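PDB 3C7M: Thiol:disulfide interchange protein DsbL from Escherichia coli, which transfers its disulfide bond to other proteins and works with DsbI as a redox pair that forms an essential disulfide in periplasmic AssT. Local coordinates for residues V51-F56 with S85-N90; L75-K80 with P142-T147. All blocks are in the same frame, centred on the assembly; numbering follows the deposited sequence. Where two conformers were deposited one is given.

Interaction 1. Residues V51-F56 with S85-N90; sequences VAFTPF and SLFDAN
Phe53 and Phe87 meet where the outermost strand 52-57 of a thioredoxin-fold sheet faces the loop joining helices 65-81 and 92-106. Their side chains cross at about a right angle, but the rings themselves are inclined by 42° with centroids 4.7 Å apart, an oblique aromatic pair. Phe87 sends in its far end: CZ lies over one face of the Phe53 ring, off-centre toward the rim, and comes within 3.3 Å of Phe53 CD2. Phe53 points its first side-chain bond toward the loop, and with CG anti to the backbone N (chi1 179°) the ring extends beside its own carbonyl carbon; chi2 of 65° then sets the face that Phe87 meets. Large flat side chains suit both positions, since each also packs against Thr40 and Ser44 of helix 40-46.

Leu86 and Pro55 form the second half of the contact, reaching for each other tip to tip, with the rigid proline ring taking one leucine methyl. Leu86, buried and purely apolar, can fill this spot while the loop turns back through a type I beta turn from Ser85 to Asp88. The closest approach of the leucine to the proline is 3.5 Å, from Leu86 CD1 to Pro55 CD.

Interaction 2. Residues L75-K80 with P142-T147; sequences LINKDK and PAVQET
Asn77 and Thr147 join two helices by a single polar link at a partly buried crossing, where helix 65-81 passes the first turns of helix 142-150. The axes of the two short segments come within 9.8 Å, and their N-to-C directions differ by 125°, so the helices run closer to antiparallel than to parallel. Asn77 is the centre of the contact. Its side chain and that of Thr147 approach from opposite directions, and Asn77 ND2 donates to Thr147 OG1 over 3.0 Å. The bond is nearly straight, at 174° about the hydrogen, and the hydroxyl oxygen lies in the plane of the amide, as expected for an N-H used along its own direction. The same nitrogen also donates to the carbonyl oxygen of Ala73, one turn earlier in its own helix; two bonds therefore grip it and restrict rotation of the amide. In the DsbA-type architecture a helical domain is inserted into the thioredoxin fold; here helix 65-81, which follows strand 52-57, probably begins that insertion, and helix 142-150 lies on the chain's return toward strand 165-168. Threonine suits its place because its first side-chain bond points toward the other helix and its short branch sets OG1 where Asn77 ND2 can reach it. Smaller apolar groups flank the amide. Ala143 CB rests 3.8 Å from Asn77 OD1, a methyl small enough to let the asparagine come close to the helix. Val144 CG2 lies 4.0 Å from Asn77 ND2 and 4.1 Å from Asn77 CB, while the buried valine side chain also packs on Ala73 and Val74.

Interactions 1 and 2 have centres about 13 Å apart and meet through helix 65-81, which follows strand 52-57 in the chain. Ile76, the neighbour of Asn77, bridges them: its CD1 lies 3.9 Å from Pro55 CB, and its CG1 is 4.2 Å from Leu86 CD2. The same leucine CD2 packs 3.8 Å from Asp79 OD2, which is hydrogen-bonded to Ser91 OG and Phe93 N, while Asp79 OD1 takes Gln92 N, where helix 92-106 begins. Ile76 and Asp79 thus meet interaction 1, while Asn77 on the same helix meets helix 142-150. None of the contacting residues belongs to the redox pair Cys29 and Cys32, reduced here, or to the cadmium ligands Glu63, Asp113, Asp183 and Asp187.

Interaction 1. Residues V51-F56 with S85-N90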
loop_
_atom_site.group_PDB
_atom_site.type_symbol
_atom_site.label_atom_id
_atom_site.label_comp_id
_atom_site.label_asym_id
_atom_site.label_seq_id
_atom_site.Cartn_x
_atom_site.Cartn_y
_atom_site.Cartn_z
ATOM N N VAL A 51 -15.330 4.756 -0.394
ATOM C CA VAL A 51 -14.029 4.887 0.286
ATOM C C VAL A 51 -12.872 5.023 -0.705
ATOM O O VAL A 51 -12.833 4.326 -1.722
ATOM C CB VAL A 51 -13.745 3.700 1.257
ATOM C CG1 VAL A 51 -14.743 3.662 2.425
ATOM C CG2 VAL A 51 -13.750 2.382 0.520
ATOM N N ALA A 52 -11.942 5.927 -0.394
ATOM C CA ALA A 52 -10.771 6.204 -1.227
ATOM C C ALA A 52 -9.661 5.193 -0.932
ATOM O O ALA A 52 -9.266 5.033 0.224
ATOM C CB ALA A 52 -10.268 7.624 -0.970
ATOM N N PHE A 53 -9.166 4.518 -1.965
ATOM C CA PHE A 53 -8.084 3.554 -1.796
ATOM C C PHE A 53 -6.778 4.258 -1.420
ATOM O O PHE A 53 -6.325 5.169 -2.125
ATOM C CB PHE A 53 -7.894 2.705 -3.049
ATOM C CG PHE A 53 -6.779 1.720 -2.928
ATOM C CD1 PHE A 53 -6.859 0.678 -2.013
ATOM C CD2 PHE A 53 -5.615 1.875 -3.678
ATOM C CE1 PHE A 53 -5.818 -0.228 -1.869
ATOM C CE2 PHE A 53 -4.563 0.969 -3.545
ATOM C CZ PHE A 53 -4.666 -0.078 -2.633
ATOM N N THR A 54 -6.173 3.803 -0.322
ATOM C CA THR A 54 -5.093 4.526 0.337
ATOM C C THR A 54 -3.968 3.581 0.800
ATOM O O THR A 54 -3.975 3.104 1.941
ATOM C CB THR A 54 -5.660 5.352 1.518
ATOM O OG1 THR A 54 -6.753 6.157 1.052
ATOM C CG2 THR A 54 -4.599 6.260 2.128
ATOM N N PRO A 55 -2.997 3.308 -0.091
ATOM C CA PRO A 55 -1.881 2.454 0.312
ATOM C C PRO A 55 -1.069 3.095 1.435
ATOM O O PRO A 55 -0.830 4.300 1.394
ATOM C CB PRO A 55 -1.020 2.380 -0.953
ATOM C CG PRO A 55 -1.960 2.723 -2.086
ATOM C CD PRO A 55 -2.878 3.747 -1.496
ATOM N N PHE A 56 -0.672 2.290 2.419
ATOM C CA PHE A 56 0.268 2.690 3.469
ATOM C C PHE A 56 1.416 1.698 3.403
ATOM O O PHE A 56 1.195 0.511 3.599
ATOM C CB PHE A 56 -0.393 2.550 4.850
ATOM C CG PHE A 56 -0.999 3.821 5.409
ATOM C CD1 PHE A 56 -1.795 4.666 4.632
ATOM C CD2 PHE A 56 -0.831 4.112 6.760
ATOM C CE1 PHE A 56 -2.364 5.832 5.180
ATOM C CE2 PHE A 56 -1.390 5.254 7.324
ATOM C CZ PHE A 56 -2.164 6.123 6.527
ATOM N N SER A 85 -5.900 7.239 -11.188
ATOM C CA SER A 85 -6.204 6.154 -10.262
ATOM C C SER A 85 -4.989 5.249 -10.070
ATOM O O SER A 85 -4.227 5.015 -11.008
ATOM C CB SER A 85 -7.382 5.336 -10.791
ATOM O OG SER A 85 -7.465 4.081 -10.148
ATOM N N LEU A 86 -4.819 4.728 -8.859
ATOM C CA LEU A 86 -3.652 3.890 -8.555
ATOM C C LEU A 86 -3.716 2.498 -9.204
ATOM O O LEU A 86 -2.766 1.720 -9.112
ATOM C CB LEU A 86 -3.426 3.801 -7.041
ATOM C CG LEU A 86 -3.228 5.140 -6.314
ATOM C CD1 LEU A 86 -3.042 4.914 -4.830
ATOM C CD2 LEU A 86 -2.049 5.941 -6.871
ATOM N N PHE A 87 -4.829 2.207 -9.877
ATOM C CA PHE A 87 -4.989 0.945 -10.610
ATOM C C PHE A 87 -4.988 1.139 -12.112
ATOM O O PHE A 87 -5.052 0.167 -12.865
ATOM C CB PHE A 87 -6.271 0.251 -10.178
ATOM C CG PHE A 87 -6.349 0.048 -8.712
ATOM C CD1 PHE A 87 -5.586 -0.943 -8.104
ATOM C CD2 PHE A 87 -7.145 0.871 -7.930
ATOM C CE1 PHE A 87 -5.626 -1.127 -6.735
ATOM C CE2 PHE A 87 -7.192 0.703 -6.566
ATOM C CZ PHE A 87 -6.429 -0.305 -5.964
ATOM N N ASP A 88 -4.911 2.398 -12.532
ATOM C CA ASP A 88 -4.867 2.765 -13.946
ATOM C C ASP A 88 -3.588 2.259 -14.600
ATOM O O ASP A 88 -2.533 2.173 -13.955
ATOM C CB ASP A 88 -4.973 4.288 -14.096
ATOM C CG ASP A 88 -5.266 4.724 -15.518
ATOM O OD1 ASP A 88 -4.332 4.741 -16.348
ATOM O OD2 ASP A 88 -6.431 5.077 -15.799
ATOM N N ALA A 89 -3.695 1.928 -15.885
ATOM C CA ALA A 89 -2.557 1.481 -16.677
ATOM C C ALA A 89 -1.435 2.518 -16.695
ATOM O O ALA A 89 -0.265 2.164 -16.850
ATOM C CB ALA A 89 -3.000 1.143 -18.094
ATOM N N ASN A 90 -1.800 3.786 -16.511
ATOM C CA ASN A 90 -0.836 4.884 -16.502
ATOM C C ASN A 90 -0.323 5.261 -15.107
ATOM O O ASN A 90 0.444 6.212 -14.978
ATOM C CB ASN A 90 -1.416 6.128 -17.186
ATOM C CG ASN A 90 -1.774 5.888 -18.644
ATOM O OD1 ASN A 90 -0.980 5.344 -19.416
ATOM N ND2 ASN A 90 -2.976 6.304 -19.029
#

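Interaction 2. Residues L75-K80 with P142-T147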
loop_
_atom_site.group_PDB
_atom_site.type_symbol
_atom_site.label_atom_id
_atom_site.label_comp_id
_atom_site.label_asym_id
_atom_site.label_seq_id
_atom_site.Cartn_x
_atom_site.Cartn_y
_atom_site.Cartn_z
ATOM N N LEU A 75 5.524 8.533 -5.934
ATOM C CA LEU A 75 4.715 8.174 -7.097
ATOM C C LEU A 75 3.218 8.281 -6.844
ATOM O O LEU A 75 2.479 8.682 -7.738
ATOM C CB LEU A 75 5.103 6.794 -7.636
ATOM C CG LEU A 75 6.565 6.690 -8.097
ATOM C CD1 LEU A 75 6.913 5.265 -8.466
ATOM C CD2 LEU A 75 6.895 7.654 -9.254
ATOM N N ILE A 76 2.782 7.951 -5.630
ATOM C CA ILE A 76 1.368 8.126 -5.258
ATOM C C ILE A 76 0.975 9.593 -5.325
ATOM O O ILE A 76 -0.068 9.934 -5.872
ATOM C CB ILE A 76 1.041 7.529 -3.863
ATOM C CG1 ILE A 76 0.991 6.012 -3.969
ATOM C CG2 ILE A 76 -0.319 8.036 -3.355
ATOM C CD1 ILE A 76 1.007 5.301 -2.626
ATOM N N ASN A 77 1.815 10.457 -4.775
ATOM C CA ASN A 77 1.543 11.894 -4.835
ATOM C C ASN A 77 1.505 12.440 -6.259
ATOM O O ASN A 77 0.641 13.254 -6.588
ATOM C CB ASN A 77 2.501 12.660 -3.930
ATOM C CG ASN A 77 2.034 12.660 -2.480
ATOM O OD1 ASN A 77 1.120 13.410 -2.110
ATOM N ND2 ASN A 77 2.634 11.800 -1.656
ATOM N N LYS A 78 2.412 11.962 -7.106
ATOM C CA LYS A 78 2.400 12.338 -8.514
ATOM C C LYS A 78 1.116 11.867 -9.208
ATOM O O LYS A 78 0.443 12.666 -9.869
ATOM C CB LYS A 78 3.641 11.813 -9.228
ATOM C CG LYS A 78 3.887 12.476 -10.566
ATOM C CD LYS A 78 5.247 12.090 -11.099
ATOM C CE LYS A 78 5.562 12.795 -12.408
ATOM N NZ LYS A 78 4.787 12.234 -13.537
ATOM N N ASP A 79 0.761 10.590 -9.042
ATOM C CA ASP A 79 -0.468 10.045 -9.649
ATOM C C ASP A 79 -1.707 10.821 -9.188
ATOM O O ASP A 79 -2.539 11.227 -10.009
ATOM C CB ASP A 79 -0.645 8.553 -9.324
ATOM C CG ASP A 79 0.349 7.654 -10.054
ATOM O OD1 ASP A 79 0.873 8.034 -11.125
ATOM O OD2 ASP A 79 0.589 6.537 -9.542
ATOM N N LYS A 80 -1.810 11.036 -7.880
ATOM C CA LYS A 80 -2.922 11.795 -7.292
ATOM C C LYS A 80 -3.029 13.216 -7.857
ATOM O O LYS A 80 -4.129 13.669 -8.196
ATOM C CB LYS A 80 -2.811 11.819 -5.764
ATOM C CG LYS A 80 -3.320 10.556 -5.098
ATOM N N PRO A 142 6.822 18.906 0.675
ATOM C CA PRO A 142 6.041 18.729 1.894
ATOM C C PRO A 142 4.975 17.638 1.819
ATOM O O PRO A 142 4.839 16.883 2.775
ATOM C CB PRO A 142 5.387 20.100 2.097
ATOM C CG PRO A 142 6.342 21.038 1.478
ATOM C CD PRO A 142 6.869 20.324 0.269
ATOM N N ALA A 143 4.242 17.540 0.708
ATOM C CA ALA A 143 3.182 16.527 0.586
ATOM C C ALA A 143 3.736 15.102 0.669
ATOM O O ALA A 143 3.125 14.223 1.285
ATOM C CB ALA A 143 2.381 16.720 -0.693
ATOM N N VAL A 144 4.894 14.886 0.050
ATOM C CA VAL A 144 5.550 13.582 0.084
ATOM C C VAL A 144 6.033 13.260 1.502
ATOM O O VAL A 144 5.813 12.158 2.019
ATOM C CB VAL A 144 6.702 13.518 -0.934
ATOM C CG1 VAL A 144 7.528 12.248 -0.740
ATOM C CG2 VAL A 144 6.137 13.592 -2.359
ATOM N N GLN A 145 6.662 14.238 2.143
ATOM C CA GLN A 145 7.087 14.065 3.529
ATOM C C GLN A 145 5.912 13.811 4.487
ATOM O O GLN A 145 6.046 13.023 5.423
ATOM C CB GLN A 145 7.969 15.239 3.974
ATOM C CG GLN A 145 9.333 15.272 3.258
ATOM C CD GLN A 145 10.166 14.015 3.492
ATOM O OE1 GLN A 145 10.312 13.548 4.629
ATOM N NE2 GLN A 145 10.726 13.465 2.414
ATOM N N GLU A 146 4.783 14.480 4.246
ATOM C CA GLU A 146 3.554 14.269 5.023
ATOM C C GLU A 146 3.071 12.823 4.886
ATOM O O GLU A 146 2.688 12.191 5.871
ATOM C CB GLU A 146 2.445 15.222 4.560
ATOM C CG GLU A 146 2.635 16.697 4.916
ATOM C CD GLU A 146 1.744 17.618 4.085
ATOM O OE1 GLU A 146 0.550 17.300 3.897
ATOM O OE2 GLU A 146 2.238 18.665 3.615
ATOM N N THR A 147 3.095 12.306 3.658
ATOM C CA THR A 147 2.706 10.921 3.384
ATOM C C THR A 147 3.586 9.961 4.180
ATOM O O THR A 147 3.082 9.052 4.843
ATOM C CB THR A 147 2.781 10.621 1.869
ATOM O OG1 THR A 147 1.824 11.441 1.176
ATOM C CG2 THR A 147 2.478 9.156 1.571
#